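Local coordinates for protein 2-pyrone-4,6-dicarboxylic acid hydrolase, putative (Pseudomonas putida, PDB 2FFI) that probably hydrolyses the lactone 2-pyrone-4,6-dicarboxylate, as a TIM-barrel member of the amidohydrolase family, at residues H20-G25 with Y38-G43; G57-P62 with G81-V86; L111-Q116 with L142-A147; D166-P171 with V196-I201. One frame throughout, in Å; residues are numbered along the deposited sequence.

Contact 1 (H20-G25 with Y38-G43); sequences HVFSRG and YDAPLG. With PO4 (phosphate ion), chain C.
Phe22 and Tyr38 each carry CG between the backbone N and the carbonyl carbon (chi1 45° and 54°). The CB atoms of both residues point away from the opposite segment, and these torsions bring the rings back together. The rings meet obliquely, planes at 46°, with Phe22 CZ 3.8 Å from Tyr38 CE1. Ala40 CB sits over the centre of one Phe22 face, 4.0 Å from the ring centroid, in a CH-pi contact. The backbones form a single antiparallel bridge, a hydrogen-bonded pair. Phe22 N donates to Ala40 O (3.0 Å), and Ala40 N donates to Phe22 O (2.8 Å). The Tyr38 OH is hydrogen-bonded to Glu243. At the other end, His20 NE2 makes weak hydrogen bonds to O1 (2.8 Å) and O4 (3.0 Å) of a phosphate ion, probably from the crystallisation liquor. The ring's ND1 is tied to Val60 O. With an alanine in place of His20, Val60 O would probably lose this partner and the phosphate one of its donors. The chemistry is thus divided: aromatic packing and a backbone bridge join the two loops, while the imidazole of His20 turns from the first loop to what is probably an anion-binding pocket.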
loop_
_atom_site.group_PDB
_atom_site.type_symbol
_atom_site.label_atom_id
_atom_site.label_comp_id
_atom_site.label_asym_id
_atom_site.label_seq_id
_atom_site.Cartn_x
_atom_site.Cartn_y
_atom_site.Cartn_z
ATOM N N HIS A 20 7.498 4.378 -2.430
ATOM C CA HIS A 20 8.409 4.922 -1.432
ATOM C C HIS A 20 9.393 5.934 -2.014
ATOM O O HIS A 20 9.741 5.854 -3.187
ATOM C CB HIS A 20 9.215 3.781 -0.795
ATOM C CG HIS A 20 8.376 2.670 -0.263
ATOM N ND1 HIS A 20 7.512 2.842 0.799
ATOM C CD2 HIS A 20 8.212 1.392 -0.679
ATOM C CE1 HIS A 20 6.846 1.722 1.004
ATOM N NE2 HIS A 20 7.251 0.827 0.120
ATOM N N VAL A 21 9.834 6.882 -1.190
ATOM C CA VAL A 21 10.833 7.857 -1.604
ATOM C C VAL A 21 11.766 8.061 -0.414
ATOM O O VAL A 21 11.338 7.980 0.733
ATOM C CB VAL A 21 10.213 9.243 -2.068
ATOM C CG1 VAL A 21 9.312 9.035 -3.267
ATOM C CG2 VAL A 21 9.459 9.938 -0.920
ATOM N N PHE A 22 13.047 8.285 -0.692
ATOM C CA PHE A 22 14.046 8.509 0.357
ATOM C C PHE A 22 15.347 8.910 -0.305
ATOM O O PHE A 22 15.672 8.395 -1.354
ATOM C CB PHE A 22 14.214 7.247 1.233
ATOM C CG PHE A 22 14.310 5.961 0.454
ATOM C CD1 PHE A 22 15.524 5.533 -0.071
ATOM C CD2 PHE A 22 13.183 5.168 0.269
ATOM C CE1 PHE A 22 15.617 4.333 -0.762
ATOM C CE2 PHE A 22 13.267 3.964 -0.425
ATOM C CZ PHE A 22 14.492 3.547 -0.939
ATOM N N SER A 23 16.075 9.844 0.301
ATOM C CA SER A 23 17.328 10.330 -0.265
ATOM C C SER A 23 18.569 9.600 0.254
ATOM O O SER A 23 18.712 9.374 1.454
ATOM C CB SER A 23 17.467 11.828 0.003
ATOM O OG SER A 23 18.627 12.349 -0.615
ATOM N N ARG A 24 19.458 9.232 -0.667
ATOM C CA ARG A 24 20.697 8.529 -0.334
ATOM C C ARG A 24 21.591 9.428 0.521
ATOM O O ARG A 24 22.323 8.951 1.395
ATOM C CB ARG A 24 21.412 8.106 -1.631
ATOM C CG ARG A 24 22.825 7.545 -1.474
ATOM C CD ARG A 24 23.369 7.052 -2.820
ATOM N NE ARG A 24 24.827 6.916 -2.847
ATOM C CZ ARG A 24 25.535 6.103 -2.065
ATOM N NH1 ARG A 24 24.925 5.335 -1.174
ATOM N NH2 ARG A 24 26.860 6.060 -2.171
ATOM N N GLY A 25 21.527 10.729 0.262
ATOM C CA GLY A 25 22.314 11.670 1.040
ATOM C C GLY A 25 21.784 11.744 2.466
ATOM O O GLY A 25 22.549 11.961 3.412
ATOM N N TYR A 38 20.714 3.063 -2.689
ATOM C CA TYR A 38 20.465 3.943 -3.815
ATOM C C TYR A 38 19.567 5.080 -3.351
ATOM O O TYR A 38 19.095 5.099 -2.210
ATOM C CB TYR A 38 19.806 3.180 -4.956
ATOM C CG TYR A 38 18.571 2.447 -4.533
ATOM C CD1 TYR A 38 17.331 3.082 -4.516
ATOM C CD2 TYR A 38 18.642 1.122 -4.117
ATOM C CE1 TYR A 38 16.187 2.412 -4.094
ATOM C CE2 TYR A 38 17.512 0.441 -3.690
ATOM C CZ TYR A 38 16.288 1.090 -3.680
ATOM O OH TYR A 38 15.174 0.420 -3.246
ATOM N N ASP A 39 19.330 6.027 -4.248
ATOM C CA ASP A 39 18.524 7.190 -3.928
ATOM C C ASP A 39 17.192 7.171 -4.665
ATOM O O ASP A 39 17.145 6.927 -5.871
ATOM C CB ASP A 39 19.319 8.453 -4.275
ATOM C CG ASP A 39 18.739 9.700 -3.650
ATOM O OD1 ASP A 39 19.416 10.754 -3.664
ATOM O OD2 ASP A 39 17.599 9.625 -3.148
ATOM N N ALA A 40 16.109 7.427 -3.934
ATOM C CA ALA A 40 14.761 7.439 -4.510
ATOM C C ALA A 40 14.107 8.792 -4.258
ATOM O O ALA A 40 13.067 8.883 -3.611
ATOM C CB ALA A 40 13.917 6.320 -3.894
ATOM N N PRO A 41 14.709 9.868 -4.785
ATOM C CA PRO A 41 14.160 11.213 -4.591
ATOM C C PRO A 41 12.768 11.409 -5.205
ATOM O O PRO A 41 12.360 10.682 -6.111
ATOM C CB PRO A 41 15.220 12.105 -5.232
ATOM C CG PRO A 41 15.691 11.280 -6.378
ATOM C CD PRO A 41 15.809 9.889 -5.768
ATOM N N LEU A 42 12.048 12.403 -4.704
ATOM C CA LEU A 42 10.710 12.678 -5.190
ATOM C C LEU A 42 10.768 12.864 -6.710
ATOM O O LEU A 42 9.980 12.284 -7.454
ATOM C CB LEU A 42 10.160 13.942 -4.523
ATOM C CG LEU A 42 8.743 13.960 -3.958
ATOM C CD1 LEU A 42 8.350 15.403 -3.785
ATOM C CD2 LEU A 42 7.762 13.263 -4.874
ATOM N N GLY A 43 11.719 13.663 -7.164
ATOM C CA GLY A 43 11.846 13.911 -8.587
ATOM C C GLY A 43 11.845 12.648 -9.433
ATOM O O GLY A 43 11.142 12.555 -10.449
HETATM P P PO4 C . 7.023 -2.544 0.561
HETATM O O1 PO4 C . 6.583 -1.472 1.489
HETATM O O2 PO4 C . 7.603 -3.671 1.334
HETATM O O3 PO4 C . 5.860 -3.035 -0.214
HETATM O O4 PO4 C . 8.050 -1.999 -0.360
#

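Contact 2 (G57-P62 with G81-V86); sequences GVLVQP and GQLRGV
Leu83 reaches across to Gly57 and Leu59, and its side chain traces much of this contact. Its CB lies 3.4 Å from Gly57 O, and CG passes the same carbonyl at 3.9 Å. There the chain forks. CD2 stays against the Gly57 backbone, nearest Gly57 O at 3.0 Å and then Gly57 N. CD1 goes on to the Leu59 side chain and meets Leu59 CD1 at 3.7 Å, the two leucines crossing obliquely. CG stands anti to the carbonyl carbon of Leu83 (chi1 -58°), which places the fork beside Gly57.

The backbones run roughly the same way, about 30° apart. Gly57 N donates to Gln82 O (3.2 Å) and Gly57 O accepts from Arg84 N (3.1 Å), so the glycine is gripped at both polar atoms. Farther along, Gln61 N donates to Val86 O (2.9 Å). Here Val60 and Val86 lie side by side, pointing the same way.

The two segments are neighbouring strand positions in the inner wall of the TIM barrel, though little of either is regular strand. Leu59 and Leu83 face outward onto helices 42-51 and 70-78, where both touch Tyr45 and Leu76. Val60 and Val86 face inward and touch Glu141 of strand 139-142.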
loop_
_atom_site.group_PDB
_atom_site.type_symbol
_atom_site.label_atom_id
_atom_site.label_comp_id
_atom_site.label_asym_id
_atom_site.label_seq_id
_atom_site.Cartn_x
_atom_site.Cartn_y
_atom_site.Cartn_z
ATOM N N GLY A 57 -0.056 10.042 -6.889
ATOM C CA GLY A 57 0.495 8.869 -6.236
ATOM C C GLY A 57 0.390 8.945 -4.728
ATOM O O GLY A 57 0.108 10.003 -4.175
ATOM N N VAL A 58 0.616 7.809 -4.074
ATOM C CA VAL A 58 0.562 7.683 -2.629
ATOM C C VAL A 58 1.930 7.285 -2.076
ATOM O O VAL A 58 2.440 6.198 -2.365
ATOM C CB VAL A 58 -0.440 6.610 -2.228
ATOM C CG1 VAL A 58 -0.509 6.508 -0.719
ATOM C CG2 VAL A 58 -1.792 6.939 -2.822
ATOM N N LEU A 59 2.532 8.161 -1.282
ATOM C CA LEU A 59 3.833 7.863 -0.687
ATOM C C LEU A 59 3.622 7.055 0.580
ATOM O O LEU A 59 2.989 7.505 1.511
ATOM C CB LEU A 59 4.576 9.158 -0.333
ATOM C CG LEU A 59 4.913 10.139 -1.463
ATOM C CD1 LEU A 59 5.640 11.352 -0.919
ATOM C CD2 LEU A 59 5.766 9.418 -2.513
ATOM N N VAL A 60 4.132 5.843 0.622
ATOM C CA VAL A 60 3.977 5.078 1.834
ATOM C C VAL A 60 5.300 5.164 2.569
ATOM O O VAL A 60 6.368 5.242 1.954
ATOM C CB VAL A 60 3.613 3.613 1.538
ATOM C CG1 VAL A 60 3.686 2.796 2.799
ATOM C CG2 VAL A 60 2.202 3.542 0.954
ATOM N N GLN A 61 5.226 5.199 3.888
ATOM C CA GLN A 61 6.431 5.270 4.698
ATOM C C GLN A 61 7.264 4.000 4.482
ATOM O O GLN A 61 6.747 2.882 4.576
ATOM C CB GLN A 61 6.059 5.415 6.182
ATOM C CG GLN A 61 7.233 5.293 7.137
ATOM C CD GLN A 61 8.206 6.442 7.019
ATOM O OE1 GLN A 61 8.309 7.090 5.969
ATOM N NE2 GLN A 61 8.944 6.698 8.096
ATOM N N PRO A 62 8.557 4.158 4.157
ATOM C CA PRO A 62 9.415 2.989 3.942
ATOM C C PRO A 62 9.816 2.396 5.305
ATOM O O PRO A 62 10.210 3.132 6.208
ATOM C CB PRO A 62 10.593 3.571 3.157
ATOM C CG PRO A 62 10.677 4.973 3.650
ATOM C CD PRO A 62 9.250 5.414 3.808
ATOM N N GLY A 81 -1.332 18.374 -3.289
ATOM C CA GLY A 81 -2.447 17.821 -4.023
ATOM C C GLY A 81 -2.090 16.594 -4.829
ATOM O O GLY A 81 -2.869 15.642 -4.890
ATOM N N GLN A 82 -0.904 16.596 -5.429
ATOM C CA GLN A 82 -0.461 15.475 -6.263
ATOM C C GLN A 82 -0.253 14.146 -5.541
ATOM O O GLN A 82 -0.386 13.087 -6.144
ATOM C CB GLN A 82 0.826 15.863 -7.016
ATOM C CG GLN A 82 1.330 14.791 -7.986
ATOM C CD GLN A 82 2.244 15.342 -9.083
ATOM O OE1 GLN A 82 3.148 16.139 -8.808
ATOM N NE2 GLN A 82 2.024 14.899 -10.329
ATOM N N LEU A 83 0.043 14.195 -4.250
ATOM C CA LEU A 83 0.287 12.973 -3.507
ATOM C C LEU A 83 -0.477 12.917 -2.206
ATOM O O LEU A 83 -0.950 13.943 -1.721
ATOM C CB LEU A 83 1.776 12.853 -3.197
ATOM C CG LEU A 83 2.727 12.853 -4.389
ATOM C CD1 LEU A 83 4.178 12.922 -3.919
ATOM C CD2 LEU A 83 2.467 11.602 -5.225
ATOM N N ARG A 84 -0.588 11.720 -1.632
ATOM C CA ARG A 84 -1.265 11.576 -0.350
ATOM C C ARG A 84 -0.363 10.870 0.645
ATOM O O ARG A 84 -0.030 11.415 1.696
ATOM C CB ARG A 84 -2.581 10.817 -0.487
ATOM C CG ARG A 84 -3.674 11.629 -1.157
ATOM C CD ARG A 84 -4.001 12.908 -0.396
ATOM N NE ARG A 84 -5.062 13.616 -1.092
ATOM C CZ ARG A 84 -4.892 14.752 -1.753
ATOM N NH1 ARG A 84 -5.926 15.322 -2.370
ATOM N NH2 ARG A 84 -3.701 15.334 -1.774
ATOM N N GLY A 85 0.048 9.656 0.322
ATOM C CA GLY A 85 0.925 8.948 1.236
ATOM C C GLY A 85 0.420 8.583 2.631
ATOM O O GLY A 85 -0.362 9.311 3.249
ATOM N N VAL A 86 0.904 7.435 3.117
ATOM C CA VAL A 86 0.565 6.888 4.424
ATOM C C VAL A 86 1.826 6.867 5.287
ATOM O O VAL A 86 2.935 6.758 4.760
ATOM C CB VAL A 86 0.014 5.453 4.293
ATOM C CG1 VAL A 86 -0.917 5.356 3.097
ATOM C CG2 VAL A 86 1.135 4.467 4.176
#

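Contact 3 (L111-Q116 with L142-A147); sequences LNLMGQ and LHRQVA
Met114, a selenomethionine, lies across one face of the His143 ring, where two loops meet just beyond neighbouring parallel strands of the TIM barrel, 108-110 and 139-142. Its CB makes a CH-pi contact, 3.9 Å from the ring centroid and offset toward the rim. The bent chain carries SE over the ring as well, 4.6 Å from the centroid and 25° off the normal. Met114 N also makes a weak hydrogen bond to His143 O (3.1 Å).

Asn112 approaches the same ring from its edge. The two side chains lie side by side, pointing the same way, with amide and ring planes 29° apart. Asn112 OD1 is in the ring plane, 3.1 Å from His143 CD2. Face and edge contacts together probably limit how the imidazole can turn. His143 also meets the ring of His167 edge-to-face, beside the bound phosphate.

Away from the imidazole, Leu111 and Leu142 run alongside each other, CD1 to CD1 3.8 Å. Arg144 takes the outer side. Its CG is anti to the backbone N (chi1 -152°) and the chain is extended as far as NE, which carries it past Leu113, whose CB is 3.6 Å from Arg144 NE. NH1 forms a salt bridge with Asp148. Were Arg144 an alanine, the Asp148 carboxylate would probably lose its charged mate and the loop at Gln116 be freer to move. Arg144 NH2 donates to Gln116 O nearly in line with the carbonyl bond, at a modelled 2.5 Å that is uncertain at this resolution, with the oxygen tilted somewhat from the guanidinium plane.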
loop_
_atom_site.group_PDB
_atom_site.type_symbol
_atom_site.label_atom_id
_atom_site.label_comp_id
_atom_site.label_asym_id
_atom_site.label_seq_id
_atom_site.Cartn_x
_atom_site.Cartn_y
_atom_site.Cartn_z
ATOM N N LEU A 111 1.050 -0.425 9.672
ATOM C CA LEU A 111 1.685 -1.089 10.799
ATOM C C LEU A 111 2.972 -1.726 10.266
ATOM O O LEU A 111 4.043 -1.621 10.892
ATOM C CB LEU A 111 0.753 -2.168 11.352
ATOM C CG LEU A 111 -0.630 -1.675 11.784
ATOM C CD1 LEU A 111 -1.433 -2.831 12.277
ATOM C CD2 LEU A 111 -0.493 -0.618 12.865
ATOM N N ASN A 112 2.836 -2.377 9.102
ATOM C CA ASN A 112 3.926 -3.062 8.391
ATOM C C ASN A 112 4.716 -4.054 9.246
ATOM O O ASN A 112 5.763 -3.713 9.793
ATOM C CB ASN A 112 4.889 -2.040 7.780
ATOM C CG ASN A 112 6.064 -2.694 7.058
ATOM O OD1 ASN A 112 5.916 -3.287 5.983
ATOM N ND2 ASN A 112 7.244 -2.587 7.654
ATOM N N LEU A 113 4.218 -5.285 9.350
ATOM C CA LEU A 113 4.884 -6.311 10.153
ATOM C C LEU A 113 5.937 -7.066 9.330
ATOM O O LEU A 113 7.139 -6.916 9.564
ATOM C CB LEU A 113 3.845 -7.279 10.715
ATOM C CG LEU A 113 2.619 -6.661 11.391
ATOM C CD1 LEU A 113 3.033 -5.479 12.272
ATOM C CD2 LEU A 113 1.636 -6.212 10.341
HETATM N N MSE A 114 5.473 -7.876 8.380
HETATM C CA MSE A 114 6.323 -8.650 7.466
HETATM C C MSE A 114 7.746 -8.866 7.955
HETATM O O MSE A 114 8.621 -8.039 7.708
HETATM C CB MSE A 114 6.377 -7.955 6.108
HETATM C CG MSE A 114 6.819 -8.845 4.965
HETATM SE SE MSE A 114 5.704 -10.242 4.715
HETATM C CE MSE A 114 6.809 -11.582 5.012
ATOM N N GLY A 115 7.982 -9.991 8.626
ATOM C CA GLY A 115 9.304 -10.266 9.161
ATOM C C GLY A 115 9.452 -9.680 10.556
ATOM O O GLY A 115 10.558 -9.552 11.077
ATOM N N GLN A 116 8.317 -9.314 11.146
ATOM C CA GLN A 116 8.259 -8.753 12.487
ATOM C C GLN A 116 7.394 -9.651 13.357
ATOM O O GLN A 116 6.666 -10.513 12.852
ATOM C CB GLN A 116 7.652 -7.345 12.454
ATOM C CG GLN A 116 8.631 -6.232 12.128
ATOM C CD GLN A 116 9.474 -5.805 13.331
ATOM O OE1 GLN A 116 10.455 -5.068 13.182
ATOM N NE2 GLN A 116 9.088 -6.254 14.530
ATOM N N LEU A 142 -2.100 -3.102 5.971
ATOM C CA LEU A 142 -1.493 -4.335 6.443
ATOM C C LEU A 142 -0.501 -4.892 5.426
ATOM O O LEU A 142 -0.652 -4.707 4.221
ATOM C CB LEU A 142 -2.570 -5.380 6.735
ATOM C CG LEU A 142 -3.078 -5.526 8.171
ATOM C CD1 LEU A 142 -2.719 -4.319 9.003
ATOM C CD2 LEU A 142 -4.574 -5.757 8.139
ATOM N N HIS A 143 0.524 -5.563 5.932
ATOM C CA HIS A 143 1.534 -6.161 5.094
ATOM C C HIS A 143 2.117 -7.373 5.819
ATOM O O HIS A 143 2.974 -7.224 6.684
ATOM C CB HIS A 143 2.619 -5.135 4.807
ATOM C CG HIS A 143 3.709 -5.652 3.924
ATOM N ND1 HIS A 143 3.514 -6.670 3.016
ATOM C CD2 HIS A 143 5.007 -5.284 3.802
ATOM C CE1 HIS A 143 4.645 -6.910 2.370
ATOM N NE2 HIS A 143 5.565 -6.080 2.831
ATOM N N ARG A 144 1.635 -8.567 5.483
ATOM C CA ARG A 144 2.130 -9.783 6.119
ATOM C C ARG A 144 1.658 -11.022 5.362
ATOM O O ARG A 144 0.784 -10.914 4.506
ATOM C CB ARG A 144 1.664 -9.840 7.575
ATOM C CG ARG A 144 2.608 -10.621 8.479
ATOM C CD ARG A 144 2.159 -10.574 9.927
ATOM N NE ARG A 144 3.268 -10.804 10.858
ATOM C CZ ARG A 144 3.917 -11.955 10.986
ATOM N NH1 ARG A 144 3.577 -13.004 10.245
ATOM N NH2 ARG A 144 4.906 -12.051 11.861
ATOM N N GLN A 145 2.222 -12.194 5.665
ATOM C CA GLN A 145 1.821 -13.413 4.949
ATOM C C GLN A 145 0.314 -13.538 4.945
ATOM O O GLN A 145 -0.317 -13.261 5.959
ATOM C CB GLN A 145 2.370 -14.687 5.599
ATOM C CG GLN A 145 3.834 -14.705 5.938
ATOM C CD GLN A 145 4.082 -14.189 7.319
ATOM O OE1 GLN A 145 4.250 -12.993 7.529
ATOM N NE2 GLN A 145 4.081 -15.090 8.283
ATOM N N VAL A 146 -0.262 -13.996 3.838
ATOM C CA VAL A 146 -1.713 -14.132 3.772
ATOM C C VAL A 146 -2.236 -14.947 4.938
ATOM O O VAL A 146 -3.371 -14.754 5.369
ATOM C CB VAL A 146 -2.189 -14.830 2.491
ATOM C CG1 VAL A 146 -1.843 -16.307 2.532
ATOM C CG2 VAL A 146 -3.685 -14.656 2.352
ATOM N N ALA A 147 -1.400 -15.855 5.442
ATOM C CA ALA A 147 -1.780 -16.728 6.546
ATOM C C ALA A 147 -2.226 -15.957 7.777
ATOM O O ALA A 147 -3.134 -16.396 8.482
ATOM C CB ALA A 147 -0.631 -17.653 6.897
#

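Contact 4 (D166-P171 with V196-I201); sequences DHFGRP and VKVSGI. With PO4 (phosphate ion), chain C.
Phe168 is pressed against Val198 and Ile201, and this is the densely packed half of the contact. One face of its ring covers the backbone of Val198, with Val198 CA 4.0 Å from the ring centroid in a CH-pi contact. Val198 CG2 reaches Phe168 CZ at the ring end. Ile201 lies alongside, its CG2 3.6 Å from Phe168 CE2. The backbone of the same phenylalanine is held too: Phe168 N donates to Lys197 O at 2.7 Å, and the bond is almost straight (177°). Ala218 of helix 208-225 also touches the phenylalanine, so this half belongs to the layer between strands and helices.

The other half is polar and more loosely joined. Ser199 OG stands between its own backbone N and carbonyl carbon (chi1 59°), which points it at the His167 ring. Ser199 OG and His167 ND1 are hydrogen-bonded at 2.8 Å. Through its other nitrogen, NE2, His167 donates to O3 of the phosphate ion (2.7 Å), which lies in the ring plane. In this crystal the serine and the phosphate together probably hold the imidazole in its rotation. Asp166 and Lys197 lie side by side, but Asp166 OD2 and Lys197 NZ are 4.2 Å apart, too far for a salt bridge. Each has a closer partner: Asp166 pairs with Arg110, and Lys197 with Glu141.

Charged and histidine side chains gathered at the C-terminal ends of the strands, with apolar residues packed outward on the helices, are characteristic of the active-site end of a TIM barrel, consistent with an amidohydrolase pocket.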
loop_
_atom_site.group_PDB
_atom_site.type_symbol
_atom_site.label_atom_id
_atom_site.label_comp_id
_atom_site.label_asym_id
_atom_site.label_seq_id
_atom_site.Cartn_x
_atom_site.Cartn_y
_atom_site.Cartn_z
ATOM N N ASP A 166 -1.902 -5.241 1.658
ATOM C CA ASP A 166 -0.819 -5.091 0.679
ATOM C C ASP A 166 -0.476 -6.314 -0.159
ATOM O O ASP A 166 -0.484 -7.441 0.329
ATOM C CB ASP A 166 0.468 -4.644 1.371
ATOM C CG ASP A 166 0.386 -3.235 1.924
ATOM O OD1 ASP A 166 1.396 -2.794 2.518
ATOM O OD2 ASP A 166 -0.668 -2.570 1.775
ATOM N N HIS A 167 -0.155 -6.062 -1.425
ATOM C CA HIS A 167 0.240 -7.087 -2.381
ATOM C C HIS A 167 -0.575 -8.361 -2.363
ATOM O O HIS A 167 -0.079 -9.404 -1.963
ATOM C CB HIS A 167 1.702 -7.462 -2.173
ATOM C CG HIS A 167 2.603 -6.290 -1.961
ATOM N ND1 HIS A 167 2.461 -5.112 -2.654
ATOM C CD2 HIS A 167 3.667 -6.120 -1.141
ATOM C CE1 HIS A 167 3.398 -4.262 -2.272
ATOM N NE2 HIS A 167 4.142 -4.851 -1.355
ATOM N N PHE A 168 -1.821 -8.287 -2.798
ATOM C CA PHE A 168 -2.662 -9.481 -2.860
ATOM C C PHE A 168 -2.768 -10.202 -1.523
ATOM O O PHE A 168 -3.360 -11.281 -1.425
ATOM C CB PHE A 168 -2.087 -10.450 -3.886
ATOM C CG PHE A 168 -2.101 -9.929 -5.293
ATOM C CD1 PHE A 168 -3.207 -10.131 -6.110
ATOM C CD2 PHE A 168 -0.984 -9.287 -5.827
ATOM C CE1 PHE A 168 -3.199 -9.715 -7.426
ATOM C CE2 PHE A 168 -0.972 -8.864 -7.151
ATOM C CZ PHE A 168 -2.081 -9.084 -7.954
ATOM N N GLY A 169 -2.209 -9.606 -0.484
ATOM C CA GLY A 169 -2.259 -10.259 0.802
ATOM C C GLY A 169 -0.979 -11.041 1.002
ATOM O O GLY A 169 -0.850 -11.802 1.962
ATOM N N ARG A 170 -0.030 -10.844 0.090
ATOM C CA ARG A 170 1.262 -11.512 0.155
ATOM C C ARG A 170 1.080 -13.021 0.284
ATOM O O ARG A 170 1.577 -13.643 1.217
ATOM C CB ARG A 170 2.052 -10.984 1.346
ATOM C CG ARG A 170 3.550 -10.897 1.142
ATOM C CD ARG A 170 3.939 -9.676 0.322
ATOM N NE ARG A 170 5.334 -9.291 0.522
ATOM C CZ ARG A 170 6.377 -10.069 0.249
ATOM N NH1 ARG A 170 7.623 -9.632 0.461
ATOM N NH2 ARG A 170 6.170 -11.285 -0.235
ATOM N N PRO A 171 0.332 -13.630 -0.639
ATOM C CA PRO A 171 0.116 -15.074 -0.590
ATOM C C PRO A 171 1.294 -15.738 -1.296
ATOM O O PRO A 171 2.243 -15.058 -1.704
ATOM C CB PRO A 171 -1.197 -15.241 -1.355
ATOM C CG PRO A 171 -1.036 -14.236 -2.449
ATOM C CD PRO A 171 -0.470 -13.023 -1.714
ATOM N N VAL A 196 -7.996 -4.217 -0.826
ATOM C CA VAL A 196 -6.877 -5.066 -1.128
ATOM C C VAL A 196 -6.110 -4.463 -2.297
ATOM O O VAL A 196 -6.690 -4.107 -3.328
ATOM C CB VAL A 196 -7.353 -6.479 -1.474
ATOM C CG1 VAL A 196 -8.448 -6.397 -2.510
ATOM C CG2 VAL A 196 -6.180 -7.310 -1.979
ATOM N N LYS A 197 -4.800 -4.333 -2.116
ATOM C CA LYS A 197 -3.935 -3.773 -3.142
ATOM C C LYS A 197 -3.325 -4.844 -4.031
ATOM O O LYS A 197 -2.772 -5.837 -3.552
ATOM C CB LYS A 197 -2.808 -2.941 -2.517
ATOM C CG LYS A 197 -3.152 -1.483 -2.338
ATOM C CD LYS A 197 -1.924 -0.598 -2.136
ATOM C CE LYS A 197 -1.643 -0.333 -0.664
ATOM N NZ LYS A 197 -0.918 0.952 -0.431
ATOM N N VAL A 198 -3.457 -4.637 -5.336
ATOM C CA VAL A 198 -2.895 -5.541 -6.325
ATOM C C VAL A 198 -1.602 -4.860 -6.802
ATOM O O VAL A 198 -1.608 -3.981 -7.658
ATOM C CB VAL A 198 -3.902 -5.779 -7.487
ATOM C CG1 VAL A 198 -4.811 -4.583 -7.657
ATOM C CG2 VAL A 198 -3.151 -6.068 -8.784
ATOM N N SER A 199 -0.496 -5.263 -6.196
ATOM C CA SER A 199 0.808 -4.689 -6.490
ATOM C C SER A 199 1.965 -5.616 -6.133
ATOM O O SER A 199 1.824 -6.556 -5.347
ATOM C CB SER A 199 0.980 -3.357 -5.735
ATOM O OG SER A 199 0.858 -3.513 -4.324
ATOM N N GLY A 200 3.119 -5.322 -6.714
ATOM C CA GLY A 200 4.304 -6.114 -6.456
ATOM C C GLY A 200 4.076 -7.593 -6.606
ATOM O O GLY A 200 4.288 -8.346 -5.662
ATOM N N ILE A 201 3.655 -8.033 -7.784
ATOM C CA ILE A 201 3.439 -9.463 -7.924
ATOM C C ILE A 201 4.799 -10.153 -7.807
ATOM O O ILE A 201 4.872 -11.316 -7.431
ATOM C CB ILE A 201 2.773 -9.858 -9.274
ATOM C CG1 ILE A 201 3.824 -9.881 -10.376
ATOM C CG2 ILE A 201 1.645 -8.906 -9.597
ATOM C CD1 ILE A 201 3.457 -10.819 -11.512
HETATM P P PO4 C . 7.023 -2.544 0.561
HETATM O O1 PO4 C . 6.583 -1.472 1.489
HETATM O O2 PO4 C . 7.603 -3.671 1.334
HETATM O O3 PO4 C . 5.860 -3.035 -0.214
HETATM O O4 PO4 C . 8.050 -1.999 -0.360
#

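The phosphate relates the contacts to one presumed active-site pocket. Contact 1 supplies His20 and contact 4 supplies His167, although their centres are about 23 Å apart; Arg110 is a further hydrogen-bond donor to the ion. His143 of contact 3 comes within about 3 Å of the ion, and the side chain of Val60 in contact 2 within about 5 Å. Contacts 3 and 4 are neighbours, with centres about 11 Å apart, and Leu142 O and Asp166 N, 2.9 Å apart, probably share a hydrogen bond. Contacts 1 and 2 also touch, with Leu42 CD2 3.7 Å from Leu83 CD1. Contacts 2 and 3 lie on opposite sides of the chain's centre.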